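Local coordinates for conserved hypothetical protein (Streptococcus pneumoniae, PDB 4QDY), which is of unknown function but is built from two YbbR-like domains, largely beta-stranded, and assembles as a pair of subunits in the crystal, at residues T12-V16 against T56-K60; Y27-G31 against I137-Q141; G71-L77 against Q93-I99; R159-N163 against K192-K196; P169-I173 against V183-F187. All coordinates share one frame; numbering follows the deposited sequence.

Contact 1 (T12-V16 against T56-K60)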
# COMPACT_ATOMS: atom_id res chain seq x y z
N THR A 12 -2.55 -21.26 5.16
CA THR A 12 -2.06 -19.89 5.08
C THR A 12 -3.05 -19.12 4.21
O THR A 12 -3.19 -19.41 3.03
CB THR A 12 -0.61 -19.81 4.56
OG1 THR A 12 -0.54 -20.42 3.27
CG2 THR A 12 0.38 -20.48 5.50
N VAL A 13 -3.78 -18.19 4.83
CA VAL A 13 -4.77 -17.36 4.14
C VAL A 13 -4.02 -16.19 3.50
O VAL A 13 -3.41 -15.40 4.22
CB VAL A 13 -5.92 -16.91 5.09
CG1 VAL A 13 -6.95 -16.09 4.34
CG2 VAL A 13 -6.59 -18.10 5.76
N THR A 14 -4.03 -16.11 2.16
CA THR A 14 -3.35 -15.04 1.43
C THR A 14 -4.34 -13.92 1.10
O THR A 14 -5.56 -14.13 1.18
CB THR A 14 -2.68 -15.58 0.15
OG1 THR A 14 -3.67 -16.21 -0.67
CG2 THR A 14 -1.53 -16.54 0.44
N ASN A 15 -3.81 -12.72 0.74
CA ASN A 15 -4.54 -11.51 0.36
C ASN A 15 -5.42 -11.01 1.53
O ASN A 15 -6.61 -10.73 1.34
CB ASN A 15 -5.40 -11.75 -0.91
CG ASN A 15 -4.65 -12.29 -2.11
OD1 ASN A 15 -3.42 -12.45 -2.12
ND2 ASN A 15 -5.40 -12.61 -3.16
N VAL A 16 -4.83 -10.88 2.74
CA VAL A 16 -5.56 -10.42 3.92
C VAL A 16 -5.28 -8.91 4.09
O VAL A 16 -4.14 -8.54 4.40
CB VAL A 16 -5.23 -11.23 5.21
CG1 VAL A 16 -6.11 -10.80 6.37
CG2 VAL A 16 -5.38 -12.73 4.97
N THR A 56 -17.33 -16.01 4.42
CA THR A 56 -17.68 -16.39 5.79
C THR A 56 -16.53 -16.10 6.79
O THR A 56 -16.55 -16.64 7.91
CB THR A 56 -18.04 -17.90 5.82
OG1 THR A 56 -16.96 -18.65 5.27
CG2 THR A 56 -19.32 -18.21 5.05
N ARG A 57 -15.58 -15.22 6.43
CA ARG A 57 -14.45 -14.86 7.30
C ARG A 57 -14.91 -13.90 8.40
O ARG A 57 -15.60 -12.91 8.12
CB ARG A 57 -13.32 -14.23 6.48
CG ARG A 57 -12.02 -14.01 7.25
CD ARG A 57 -10.95 -13.39 6.37
NE ARG A 57 -10.69 -14.21 5.19
CZ ARG A 57 -9.89 -13.87 4.19
NH1 ARG A 57 -9.25 -12.71 4.22
NH2 ARG A 57 -9.73 -14.68 3.16
N LYS A 58 -14.52 -14.19 9.65
CA LYS A 58 -14.87 -13.37 10.82
C LYS A 58 -13.66 -12.60 11.36
O LYS A 58 -13.86 -11.53 11.94
CB LYS A 58 -15.46 -14.26 11.93
N PHE A 59 -12.42 -13.13 11.19
CA PHE A 59 -11.22 -12.48 11.72
C PHE A 59 -10.84 -11.27 10.86
O PHE A 59 -11.21 -11.18 9.69
CB PHE A 59 -10.02 -13.45 11.83
CG PHE A 59 -9.20 -13.71 10.58
CD1 PHE A 59 -8.13 -12.89 10.25
CD2 PHE A 59 -9.44 -14.83 9.79
CE1 PHE A 59 -7.36 -13.13 9.11
CE2 PHE A 59 -8.65 -15.08 8.66
CZ PHE A 59 -7.62 -14.23 8.32
N LYS A 60 -10.06 -10.35 11.46
CA LYS A 60 -9.56 -9.14 10.82
C LYS A 60 -8.18 -8.80 11.37
O LYS A 60 -7.95 -8.96 12.57
CB LYS A 60 -10.54 -7.98 11.03
O HOH W 1 -8.17 -14.20 1.10

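Contact 2 (Y27-G31 against I137-Q141)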
# COMPACT_ATOMS: atom_id res chain seq x y z
N TYR A 27 -2.92 13.18 8.85
CA TYR A 27 -1.70 12.47 8.47
C TYR A 27 -1.85 11.67 7.17
O TYR A 27 -2.93 11.19 6.84
CB TYR A 27 -1.28 11.49 9.58
CG TYR A 27 -1.12 12.12 10.95
CD1 TYR A 27 0.05 12.78 11.31
CD2 TYR A 27 -2.13 12.01 11.91
CE1 TYR A 27 0.20 13.35 12.57
CE2 TYR A 27 -1.99 12.58 13.18
CZ TYR A 27 -0.82 13.24 13.50
OH TYR A 27 -0.68 13.80 14.75
N PHE A 28 -0.72 11.52 6.46
CA PHE A 28 -0.57 10.72 5.24
C PHE A 28 0.40 9.59 5.53
O PHE A 28 1.47 9.84 6.09
CB PHE A 28 -0.10 11.59 4.05
CG PHE A 28 -0.04 10.85 2.73
CD1 PHE A 28 -1.16 10.77 1.90
CD2 PHE A 28 1.13 10.23 2.31
CE1 PHE A 28 -1.10 10.08 0.69
CE2 PHE A 28 1.18 9.54 1.10
CZ PHE A 28 0.07 9.47 0.30
N ILE A 29 0.03 8.34 5.20
CA ILE A 29 0.89 7.19 5.51
C ILE A 29 1.27 6.42 4.22
O ILE A 29 0.50 6.42 3.25
CB ILE A 29 0.23 6.23 6.55
CG1 ILE A 29 -1.08 5.58 6.03
CG2 ILE A 29 0.04 6.94 7.91
CD1 ILE A 29 -1.60 4.42 6.87
N SER A 30 2.46 5.79 4.23
CA SER A 30 3.04 5.00 3.14
C SER A 30 4.22 4.13 3.63
O SER A 30 4.65 4.27 4.78
CB SER A 30 3.51 5.91 2.01
OG SER A 30 4.55 6.78 2.43
N GLY A 31 4.74 3.28 2.74
CA GLY A 31 5.91 2.44 3.01
C GLY A 31 5.68 1.05 3.58
O GLY A 31 6.60 0.49 4.17
N ILE A 137 -2.55 16.85 -5.91
CA ILE A 137 -1.76 15.76 -5.38
C ILE A 137 -1.76 15.84 -3.85
O ILE A 137 -1.48 16.90 -3.29
CB ILE A 137 -0.30 15.73 -5.95
CG1 ILE A 137 -0.24 15.72 -7.50
CG2 ILE A 137 0.48 14.55 -5.39
CD1 ILE A 137 -0.35 17.08 -8.20
N THR A 138 -2.07 14.72 -3.19
CA THR A 138 -2.07 14.60 -1.74
C THR A 138 -0.97 13.60 -1.34
O THR A 138 -0.90 12.51 -1.91
CB THR A 138 -3.47 14.18 -1.23
OG1 THR A 138 -4.45 15.07 -1.77
CG2 THR A 138 -3.56 14.17 0.28
N SER A 139 -0.11 14.00 -0.40
CA SER A 139 1.01 13.20 0.13
C SER A 139 1.61 13.89 1.35
O SER A 139 1.00 14.81 1.90
CB SER A 139 2.07 12.99 -0.96
OG SER A 139 3.09 12.10 -0.55
N ASP A 140 2.80 13.44 1.80
CA ASP A 140 3.54 14.09 2.88
C ASP A 140 4.33 15.25 2.24
O ASP A 140 4.51 15.24 1.03
CB ASP A 140 4.42 13.09 3.64
CG ASP A 140 5.40 12.29 2.80
OD1 ASP A 140 6.27 12.91 2.15
OD2 ASP A 140 5.37 11.05 2.88
N GLN A 141 4.79 16.23 3.04
CA GLN A 141 5.51 17.39 2.50
C GLN A 141 6.87 16.97 1.86
O GLN A 141 7.28 17.59 0.88
CB GLN A 141 5.76 18.43 3.61
CG GLN A 141 6.28 19.79 3.11
CD GLN A 141 5.32 20.47 2.16
OE1 GLN A 141 4.17 20.78 2.50
NE2 GLN A 141 5.78 20.74 0.95
O HOH W 2 4.07 9.16 4.28

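Contact 3 (G71-L77 against Q93-I99)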
# COMPACT_ATOMS: atom_id res chain seq x y z
N GLY A 71 6.91 10.75 11.46
CA GLY A 71 8.11 9.94 11.33
C GLY A 71 7.83 8.49 10.99
O GLY A 71 6.69 8.04 11.06
N THR A 72 8.89 7.75 10.64
CA THR A 72 8.83 6.34 10.27
C THR A 72 8.87 5.50 11.58
O THR A 72 9.68 5.78 12.47
CB THR A 72 9.95 5.98 9.26
OG1 THR A 72 9.87 4.60 8.90
CG2 THR A 72 11.36 6.33 9.74
N ILE A 73 7.95 4.53 11.71
CA ILE A 73 7.79 3.65 12.89
C ILE A 73 7.28 2.25 12.45
O ILE A 73 6.63 2.14 11.40
CB ILE A 73 6.82 4.31 13.93
CG1 ILE A 73 6.83 3.58 15.31
CG2 ILE A 73 5.38 4.51 13.37
CD1 ILE A 73 5.97 4.18 16.45
N GLU A 74 7.57 1.20 13.24
CA GLU A 74 7.05 -0.14 12.97
C GLU A 74 6.02 -0.46 14.06
O GLU A 74 6.28 -0.25 15.25
CB GLU A 74 8.13 -1.23 12.85
CG GLU A 74 9.00 -1.50 14.07
CD GLU A 74 9.85 -2.76 13.98
OE1 GLU A 74 9.73 -3.50 12.98
OE2 GLU A 74 10.60 -3.02 14.94
N VAL A 75 4.82 -0.91 13.64
CA VAL A 75 3.71 -1.18 14.56
C VAL A 75 3.29 -2.67 14.51
O VAL A 75 3.25 -3.25 13.42
CB VAL A 75 2.49 -0.26 14.29
CG1 VAL A 75 2.77 1.17 14.75
CG2 VAL A 75 2.03 -0.30 12.83
N PRO A 76 2.97 -3.28 15.67
CA PRO A 76 2.56 -4.69 15.66
C PRO A 76 1.12 -4.85 15.18
O PRO A 76 0.25 -4.06 15.55
CB PRO A 76 2.69 -5.12 17.13
CG PRO A 76 3.29 -3.95 17.86
CD PRO A 76 2.98 -2.74 17.05
N LEU A 77 0.88 -5.88 14.36
CA LEU A 77 -0.45 -6.17 13.83
C LEU A 77 -1.25 -7.01 14.84
O LEU A 77 -0.67 -7.86 15.52
CB LEU A 77 -0.37 -6.90 12.48
CG LEU A 77 0.35 -6.21 11.31
CD1 LEU A 77 0.30 -7.06 10.07
CD2 LEU A 77 -0.25 -4.85 10.99
N GLN A 93 4.42 -10.04 11.06
CA GLN A 93 3.78 -9.73 12.35
C GLN A 93 3.72 -8.22 12.59
O GLN A 93 2.81 -7.75 13.28
CB GLN A 93 4.50 -10.41 13.53
CG GLN A 93 4.49 -11.95 13.55
CD GLN A 93 5.53 -12.61 12.67
OE1 GLN A 93 5.74 -12.27 11.50
NE2 GLN A 93 6.17 -13.65 13.21
N LYS A 94 4.70 -7.47 12.05
CA LYS A 94 4.80 -6.01 12.17
C LYS A 94 4.95 -5.36 10.80
O LYS A 94 5.54 -5.95 9.90
CB LYS A 94 5.98 -5.61 13.08
CG LYS A 94 5.90 -6.11 14.51
CD LYS A 94 7.10 -5.69 15.34
CE LYS A 94 6.99 -6.18 16.77
NZ LYS A 94 8.15 -5.74 17.60
N ILE A 95 4.41 -4.14 10.64
CA ILE A 95 4.51 -3.38 9.38
C ILE A 95 5.24 -2.06 9.66
O ILE A 95 5.12 -1.51 10.75
CB ILE A 95 3.14 -3.14 8.68
CG1 ILE A 95 2.17 -2.27 9.53
CG2 ILE A 95 2.51 -4.47 8.23
CD1 ILE A 95 0.90 -1.74 8.80
N THR A 96 6.01 -1.56 8.67
CA THR A 96 6.75 -0.30 8.78
C THR A 96 5.93 0.80 8.11
O THR A 96 5.61 0.69 6.93
CB THR A 96 8.15 -0.44 8.16
OG1 THR A 96 8.82 -1.55 8.78
CG2 THR A 96 9.00 0.83 8.30
N VAL A 97 5.57 1.84 8.88
CA VAL A 97 4.74 2.94 8.37
C VAL A 97 5.49 4.28 8.49
O VAL A 97 6.05 4.58 9.55
CB VAL A 97 3.38 3.00 9.13
CG1 VAL A 97 2.48 4.08 8.55
CG2 VAL A 97 2.66 1.65 9.10
N LYS A 98 5.47 5.07 7.40
CA LYS A 98 6.03 6.43 7.33
C LYS A 98 4.87 7.41 7.51
O LYS A 98 4.11 7.66 6.57
CB LYS A 98 6.80 6.67 6.01
CG LYS A 98 7.38 8.08 5.88
CD LYS A 98 7.96 8.33 4.49
CE LYS A 98 8.44 9.76 4.34
NZ LYS A 98 8.97 10.02 2.98
N ILE A 99 4.70 7.91 8.74
CA ILE A 99 3.62 8.85 9.06
C ILE A 99 4.14 10.27 8.84
O ILE A 99 5.10 10.68 9.48
CB ILE A 99 3.07 8.63 10.50
CG1 ILE A 99 2.74 7.14 10.77
CG2 ILE A 99 1.86 9.55 10.77
CD1 ILE A 99 2.44 6.76 12.23

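Contact 4 (R159-N163 against K192-K196)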
# COMPACT_ATOMS: atom_id res chain seq x y z
N ARG A 159 -2.77 -0.88 -26.89
CA ARG A 159 -1.94 -0.72 -28.09
C ARG A 159 -2.47 0.41 -28.98
O ARG A 159 -3.68 0.58 -29.10
CB ARG A 159 -1.90 -2.03 -28.90
CG ARG A 159 -1.22 -3.23 -28.23
CD ARG A 159 0.29 -3.08 -28.13
NE ARG A 159 0.92 -4.27 -27.54
CZ ARG A 159 1.15 -4.44 -26.24
NH1 ARG A 159 0.80 -3.50 -25.37
NH2 ARG A 159 1.72 -5.55 -25.80
N ILE A 160 -1.55 1.16 -29.63
CA ILE A 160 -1.91 2.24 -30.55
C ILE A 160 -1.83 1.68 -31.98
O ILE A 160 -0.73 1.50 -32.53
CB ILE A 160 -1.02 3.52 -30.35
CG1 ILE A 160 -1.02 4.04 -28.87
CG2 ILE A 160 -1.38 4.64 -31.35
CD1 ILE A 160 -2.38 4.53 -28.25
N THR A 161 -3.00 1.35 -32.56
CA THR A 161 -3.13 0.79 -33.91
C THR A 161 -3.83 1.81 -34.83
O THR A 161 -4.00 1.57 -36.02
CB THR A 161 -3.89 -0.54 -33.87
OG1 THR A 161 -5.20 -0.33 -33.32
CG2 THR A 161 -3.16 -1.62 -33.07
N GLY A 162 -4.22 2.95 -34.24
CA GLY A 162 -4.89 4.05 -34.91
C GLY A 162 -5.29 5.12 -33.91
O GLY A 162 -4.68 5.21 -32.83
N ASN A 163 -6.31 5.93 -34.25
CA ASN A 163 -6.81 6.99 -33.36
C ASN A 163 -7.38 6.35 -32.09
O ASN A 163 -8.31 5.54 -32.17
CB ASN A 163 -7.86 7.88 -34.06
CG ASN A 163 -7.33 8.75 -35.18
OD1 ASN A 163 -6.12 8.84 -35.44
ND2 ASN A 163 -8.23 9.45 -35.85
N LYS A 192 -6.31 11.28 -25.76
CA LYS A 192 -6.73 11.20 -27.16
C LYS A 192 -5.49 11.22 -28.05
O LYS A 192 -4.72 12.18 -28.01
CB LYS A 192 -7.70 12.34 -27.52
N VAL A 193 -5.28 10.15 -28.83
CA VAL A 193 -4.12 10.02 -29.71
C VAL A 193 -4.57 10.14 -31.17
O VAL A 193 -5.42 9.37 -31.62
CB VAL A 193 -3.34 8.69 -29.47
CG1 VAL A 193 -2.12 8.59 -30.38
CG2 VAL A 193 -2.92 8.55 -28.01
N THR A 194 -4.01 11.13 -31.88
CA THR A 194 -4.24 11.37 -33.31
C THR A 194 -3.10 10.67 -34.05
O THR A 194 -1.94 10.83 -33.65
CB THR A 194 -4.36 12.88 -33.59
OG1 THR A 194 -5.46 13.39 -32.84
CG2 THR A 194 -4.56 13.19 -35.07
N THR A 195 -3.42 9.87 -35.07
CA THR A 195 -2.39 9.11 -35.79
C THR A 195 -2.48 9.26 -37.31
O THR A 195 -3.57 9.40 -37.87
CB THR A 195 -2.47 7.61 -35.45
OG1 THR A 195 -3.76 7.12 -35.81
CG2 THR A 195 -2.17 7.31 -33.99
N LYS A 196 -1.31 9.17 -37.97
CA LYS A 196 -1.13 9.20 -39.42
C LYS A 196 -0.57 7.84 -39.87
O LYS A 196 0.38 7.35 -39.25
CB LYS A 196 -0.22 10.37 -39.84

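Contact 5 (P169-I173 against V183-F187)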
# COMPACT_ATOMS: atom_id res chain seq x y z
N PRO A 169 -4.23 6.10 -16.32
CA PRO A 169 -3.96 6.53 -14.94
C PRO A 169 -2.91 7.64 -14.86
O PRO A 169 -2.06 7.76 -15.74
CB PRO A 169 -3.44 5.26 -14.27
CG PRO A 169 -2.87 4.45 -15.36
CD PRO A 169 -3.73 4.72 -16.56
N LEU A 170 -2.99 8.45 -13.79
CA LEU A 170 -2.06 9.54 -13.52
C LEU A 170 -1.10 9.14 -12.39
O LEU A 170 -1.55 8.65 -11.36
CB LEU A 170 -2.81 10.83 -13.16
CG LEU A 170 -3.55 11.54 -14.31
CD1 LEU A 170 -4.60 12.47 -13.79
CD2 LEU A 170 -2.58 12.27 -15.23
N GLN A 171 0.21 9.33 -12.62
CA GLN A 171 1.29 9.01 -11.67
C GLN A 171 2.18 10.22 -11.41
O GLN A 171 2.45 11.00 -12.33
CB GLN A 171 2.15 7.84 -12.17
CG GLN A 171 1.45 6.49 -12.25
CD GLN A 171 2.35 5.39 -12.76
OE1 GLN A 171 3.21 5.59 -13.64
NE2 GLN A 171 2.13 4.19 -12.28
N ALA A 172 2.67 10.37 -10.17
CA ALA A 172 3.58 11.44 -9.76
C ALA A 172 5.00 10.91 -9.71
O ALA A 172 5.27 9.97 -8.96
CB ALA A 172 3.16 12.01 -8.41
N ILE A 173 5.90 11.46 -10.55
CA ILE A 173 7.29 10.99 -10.61
C ILE A 173 8.27 12.14 -10.29
O ILE A 173 7.91 13.32 -10.39
CB ILE A 173 7.64 10.35 -11.99
CG1 ILE A 173 7.57 11.37 -13.16
CG2 ILE A 173 6.80 9.09 -12.25
CD1 ILE A 173 8.20 10.91 -14.48
N VAL A 183 -1.39 10.51 -3.70
CA VAL A 183 -2.78 10.33 -4.15
C VAL A 183 -3.12 11.50 -5.08
O VAL A 183 -3.08 12.66 -4.65
CB VAL A 183 -3.76 10.21 -2.96
CG1 VAL A 183 -5.20 10.02 -3.44
CG2 VAL A 183 -3.36 9.07 -2.02
N ILE A 184 -3.44 11.21 -6.35
CA ILE A 184 -3.73 12.24 -7.35
C ILE A 184 -5.24 12.31 -7.58
O ILE A 184 -5.91 11.27 -7.65
CB ILE A 184 -2.96 11.96 -8.66
CG1 ILE A 184 -1.45 11.74 -8.36
CG2 ILE A 184 -3.17 13.09 -9.70
CD1 ILE A 184 -0.62 11.31 -9.47
N THR A 185 -5.78 13.53 -7.70
CA THR A 185 -7.20 13.79 -7.95
C THR A 185 -7.30 14.77 -9.15
O THR A 185 -6.81 15.90 -9.05
CB THR A 185 -7.90 14.31 -6.68
OG1 THR A 185 -7.63 13.40 -5.61
CG2 THR A 185 -9.40 14.46 -6.87
N PRO A 186 -7.89 14.36 -10.29
CA PRO A 186 -8.49 13.04 -10.59
C PRO A 186 -7.42 11.94 -10.63
O PRO A 186 -6.25 12.23 -10.88
CB PRO A 186 -9.14 13.25 -11.96
CG PRO A 186 -8.34 14.34 -12.60
CD PRO A 186 -7.99 15.26 -11.46
N PHE A 187 -7.82 10.68 -10.35
CA PHE A 187 -6.91 9.53 -10.33
C PHE A 187 -6.51 9.13 -11.76
O PHE A 187 -5.47 8.50 -11.94
CB PHE A 187 -7.53 8.34 -9.59
CG PHE A 187 -8.94 7.95 -9.98
CD1 PHE A 187 -9.17 7.08 -11.04
CD2 PHE A 187 -10.03 8.42 -9.26
CE1 PHE A 187 -10.47 6.73 -11.40
CE2 PHE A 187 -11.33 8.05 -9.61
CZ PHE A 187 -11.54 7.21 -10.68

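Contact 1 (T12-V16 against T56-K60)
V13 and V16 meet R57 and F59 in the tight half of this contact. The two valines point toward the loop 56-60. CG1 of V13 sits over one face of the R57 guanidinium, offset toward its rim, 3.3 Å from NH2. The same methyl lies at the edge of the F59 ring, 4.4 Å from CZ. V16 divides its branches between the same two partners: CG1 is 3.8 Å from F59 CE1, and CG2 is 3.9 Å from R57 NH1. The R57 chain itself lies on the ring, with CD above one face of F59. It leaves the backbone with CG opposite N (chi1 -171°) and then bends at chi3 (-57°), and this bend carries the guanidinium past the ring to the valines.

In the fold, this is where strand 9-21 turns a corner at N15 and meets the loop that leads from helix 45-52 into strand 60-64. V13 and V16 are bonded through their backbones to V38 and V36 of strand 35-42, and F59 also packs on V38.

The other half is wetter and looser. Water 1 lies in the plane of the guanidinium at its edge and joins R57 NH2 to T14 O, 2.6 Å from each; it accepts from the arginine and donates to the carbonyl. R57 NH2 also bonds to M52 O, at the end of the helix. T14 turns its side chain away from the loop. N15, too, leads off, and its ND2 bonds to Y22 O of the second subunit.

Contact 2 (Y27-G31 against I137-Q141)
F28 lies flat against the chain at S139, with the alpha carbon of S139 over the middle of its ring. F28 CB starts out 3.9 Å from S139 C. The first torsion sets CG opposite the backbone N (chi1 -175°), which turns the ring toward T138-D140. F28 CG lies 3.7 Å from S139 CA, and from there the two sides of the ring part company. On one side CD1 still has S139 CA as its nearest neighbour, and F28 CE1 reaches T138 O at 3.6 Å. On the other side F28 CD2 is 3.7 Å from D140 N. Next to it, F28 CE2 is 3.6 Å from S139 OG. CZ, at the tip, faces S139 CA and T138 O again. The result is a CH-pi contact, with S139 CA only 4° off the ring normal.

The two segments belong to different YbbR-like domains, yet strands 27-30 and 135-138 both pair with the long strand 87-113, so F28 packs one domain against the other. A bound diethylene glycol, probably from the crystallisation liquor, lies near its side chain.

Beyond the ring the contact turns polar. Water 2 bonds to S30 OG and lies 2.7 Å from D140 OD2, to which it probably donates. D140 is the N-cap of helix 141-145, its OD1 accepting from T143 N, while S139 OG bonds to T143 OG1 and P181 O.

Contact 3 (G71-L77 against Q93-I99)
G71 and I99 pair through their peptide groups, which are not turned alike: G71 N comes to I99 O in the carbonyl plane, at 2.7 Å, while I99 N stands well above the plane of the G71 carbonyl. Further along the pair the approach is straighter: I73 N and V97 O are 2.9 Å apart, and V97 N binds I73 O with an N-H...O angle of 171°. V75 and I95 exchange another two bonds, and L77 N closes the set on Q93 O at 2.9 Å. Between these pairs CA-H groups also lean on carbonyls, as where E74 CA lies 3.2 Å from I95 O.

The two faces of the sheet differ. One carries I73, V75, I95, V97 and I99. Here V75 CG2 is 3.8 Å from I95 CG1, which also touches L77 CD2, while I73 CG2 meets I99 CD1 at 3.9 Å. With CG1 of V75 set beside the backbone N (chi1 -72°), CG2 is the branch that touches I95. This face packs on I18, I20, I29 and L65. The other bears T72, E74, P76, K94, T96 and K98, and meets the second subunit: K94 packs on its F187, E74 on its S167 and T96 on its P169. Separately, T72 N makes a backbone bond to T156 OG1 of that subunit.

E74 OE2 and K94 NZ are 4.5 Å apart, too far for a salt bridge; any attraction is probably modest, and D188 of the second subunit brings a like charge close to E74. This hairpin of strands 71-80 and 87-113 is therefore held mainly by seven main-chain bonds and an oily inner face.

Contact 4 (R159-N163 against K192-K196)
N163 and T195 carry the polar part of this contact through a single oxygen. N163 OD1 accepts two hydrogen bonds from one residue, from T195 N at 2.9 Å with an N-H...O angle of 153°, and from T195 OG1, also at 2.9 Å. The donors come from opposite faces of the amide plane, each tilted out of it by 25° or a little more, so the oxygen is gripped from both sides and the amide's rotation is restrained. The hydroxyl can do this because T195 holds OG1 between its backbone N and carbonyl carbon (chi1 59°), which brings it round to the same side as its own N-H. The N163 and T195 side chains run past each other in opposite directions.

A weaker CA-H...O contact backs this up, with N163 CA 3.3 Å from V193 O.

The apolar contacts belong to I160. Its CD1 reaches V193 CG2 at 4.1 Å, and its CG2 meets the methyl CG2 of T195 at 3.8 Å. That threonine methyl also lies against G162, 3.5 Å from G162 O. T195 thus offers its hydroxyl to the asparagine and its methyl to the isoleucine and glycine.

The loop 159-163 runs from strand 149-153 into strand 164-173, and by its end it already runs beside strand 183-196: V193 bonds through its backbone to Y164. T194 pairs on with E126 of strand 124-130, and I160 is bonded through its backbone to Q118 and D120. V193 is packed on I114 and I125, and I160 on L154.

Contact 5 (P169-I173 against V183-F187)
P169 opens the contact by resting its CA against F187 O, and the next residue makes the bond: L170 N donates to F187 O at 3.1 Å, with an N-H...O angle of 164°. The L170 side chain then points toward 183-187. Its CB is 4.1 Å from I184 CG2, and its CD1 reaches P186 O at 3.4 Å, with CG of the same proline a little farther away. P186 follows a cis peptide bond, which shapes the chain between I184 and F187. Returning from the other side, I184 CD1 lies 3.4 Å from L170 O. Q171 turns its side chain away; it packs on strand 149-153 and on V179, and on T72 of the second subunit. A172 points toward I184 again: I184 CD1 is 3.5 Å from A172 N and 4.0 Å from A172 CB. I184 CD1, at the end of an extended chain (chi2 173°), thus lies against the backbone from L170 O to A172 N. V135 of strand 135-138 covers L170, I184 and P186 together.

The axes of the short strands 169-173 and 183-185 come no closer than 7.5 Å, at 129° between their directions. Between these segments one main-chain bond, from L170 to F187, joins the strands on the side away from the turn, and A172 bonds to L180 nearer to it. The arrangement is that of a beta hairpin, strands 164-173 and 183-196, whose arms splay here.

How the contacts relate
Contacts 1 and 3 lie in the first YbbR-like domain and contacts 4 and 5 mainly in the second; contact 2 joins the two. All five reach one branched mixed sheet that continues through both domains, so the two units are linked by the continuous strand 87-113 as well as by packing. Contact 2 touches contact 3 through S30 O and K98 N (2.9 Å) and contact 5 through T138 N and V183 O. Contacts 4 and 5 share strand 183-196, with centres about 23 Å apart; the centres of contacts 3 and 4 are about 45 Å apart. Along the chain contact 3 is nested within contact 2 and contact 5 within contact 4. Contacts 1, 3 and 5 also meet the second subunit.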